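PDB 3QXZ: enoyl-CoA hydratase/isomerase from Mycobacterium abscessus, which probably acts on enoyl-CoA thioesters as a hydratase or isomerase of the crotonase family, in fatty acid metabolism. Local coordinates for residues P100-V105 / G191-M196. Residues are numbered along the deposited sequence; the frame is centred on the assembly and turned at random.
Sequences PVIAAV and GAALRM
Strand 101-105, carrying I102 and A104, packs against helix 191-196 nearly antiparallel to it, at 164° between their N-to-C directions, and the two short axes approach to 8.3 Å. The backbones come nearest at A104 and A193, whose CA atoms lie 5.8 Å apart, consistent with the small side chains at both positions. The two methyls meet directly, A104 CB standing 3.6 Å from A193 CB. The same A193 methyl is also approached by the branch methyl of I102, with CG2 3.9 Å from CB, so that it packs against two alternate residues of the strand; A103, between them, points its CB to the other side of the sheet. In the crotonase fold of this enzyme, strand 101-105 is an interior strand of the main sheet, flanked by the parallel strands 54-59 and 122-126, and helix 186-203 packs along one face of that sheet. With CG1 anti to the carbonyl carbon (chi1 -59°) and CG2 anti to the backbone N, the two branches of I102 part, and CG1 carries CD1 toward M196. CD1 lies 3.9 Å from both A193 O and M196 SD, the latter nearly one turn on. M196 is extended through chi1 (-176°) and chi2, which brings CG and SD alongside I102 CD1, the two side chains passing at a slant; the bend at chi3 turns only the terminal CE. No hydrogen bond links the segments, and the 177 Å² they bury is van der Waals packing, almost all apolar. The neighbouring strands widen this interface: V56 touches both A104 and A193, while I122 touches M196. Backbone hydrogen bonds of I102 with I55 and L57, and of A103 with I122, hold the strand in the sheet. M196 additionally packs on T165 of a second subunit.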
# COMPACT_ATOMS: atom_id res chain seq x y z
N PRO A 100 -9.60 16.11 10.82
CA PRO A 100 -9.98 15.04 9.90
C PRO A 100 -10.92 15.53 8.80
O PRO A 100 -11.79 16.39 9.04
CB PRO A 100 -10.72 14.04 10.81
CG PRO A 100 -10.05 14.22 12.15
CD PRO A 100 -9.84 15.73 12.23
N VAL A 101 -10.71 14.98 7.60
CA VAL A 101 -11.51 15.33 6.42
C VAL A 101 -12.05 14.05 5.82
O VAL A 101 -11.28 13.13 5.49
CB VAL A 101 -10.65 16.10 5.38
CG1 VAL A 101 -11.46 16.34 4.10
CG2 VAL A 101 -10.19 17.45 5.95
N ILE A 102 -13.38 13.98 5.67
CA ILE A 102 -14.05 12.88 5.02
C ILE A 102 -14.67 13.37 3.72
O ILE A 102 -15.40 14.37 3.72
CB ILE A 102 -15.19 12.33 5.92
CG1 ILE A 102 -14.64 11.85 7.27
CG2 ILE A 102 -15.96 11.20 5.19
CD1 ILE A 102 -15.75 11.55 8.32
N ALA A 103 -14.37 12.70 2.61
CA ALA A 103 -14.99 13.01 1.32
C ALA A 103 -16.18 12.10 1.11
O ALA A 103 -16.05 10.85 1.01
CB ALA A 103 -13.97 12.87 0.19
N ALA A 104 -17.36 12.72 1.13
CA ALA A 104 -18.62 12.04 0.83
C ALA A 104 -18.84 12.18 -0.67
O ALA A 104 -19.43 13.16 -1.15
CB ALA A 104 -19.77 12.68 1.65
N VAL A 105 -18.27 11.22 -1.40
CA VAL A 105 -18.24 11.25 -2.86
C VAL A 105 -19.57 10.67 -3.36
O VAL A 105 -19.72 9.48 -3.61
CB VAL A 105 -17.00 10.53 -3.43
CG1 VAL A 105 -16.94 10.68 -4.92
CG2 VAL A 105 -15.71 11.10 -2.80
N GLY A 191 -25.13 10.83 4.37
CA GLY A 191 -25.58 10.44 5.70
C GLY A 191 -24.58 9.55 6.42
O GLY A 191 -24.36 9.70 7.62
N ALA A 192 -23.96 8.62 5.69
CA ALA A 192 -22.94 7.76 6.31
C ALA A 192 -21.71 8.58 6.72
O ALA A 192 -21.16 8.38 7.80
CB ALA A 192 -22.53 6.63 5.37
N ALA A 193 -21.30 9.51 5.87
CA ALA A 193 -20.17 10.38 6.18
C ALA A 193 -20.46 11.23 7.43
O ALA A 193 -19.60 11.39 8.31
CB ALA A 193 -19.81 11.25 4.99
N LEU A 194 -21.68 11.75 7.52
CA LEU A 194 -22.09 12.57 8.68
C LEU A 194 -22.15 11.74 9.97
O LEU A 194 -21.73 12.22 11.03
CB LEU A 194 -23.42 13.30 8.41
CG LEU A 194 -23.35 14.37 7.33
CD1 LEU A 194 -24.72 14.89 6.95
CD2 LEU A 194 -22.47 15.52 7.77
N ARG A 195 -22.63 10.50 9.90
CA ARG A 195 -22.64 9.66 11.10
C ARG A 195 -21.21 9.42 11.59
O ARG A 195 -20.93 9.46 12.80
CB ARG A 195 -23.36 8.33 10.85
CG ARG A 195 -24.90 8.46 10.85
CD ARG A 195 -25.63 7.11 10.83
NE ARG A 195 -25.28 6.29 9.66
CZ ARG A 195 -25.82 6.42 8.45
NH1 ARG A 195 -26.76 7.34 8.22
NH2 ARG A 195 -25.43 5.62 7.47
N MET A 196 -20.29 9.17 10.64
CA MET A 196 -18.89 8.97 11.00
C MET A 196 -18.29 10.25 11.58
O MET A 196 -17.57 10.19 12.58
CB MET A 196 -18.13 8.52 9.76
CG MET A 196 -16.66 8.18 10.04
SD MET A 196 -15.76 7.69 8.57
CE MET A 196 -16.42 6.06 8.28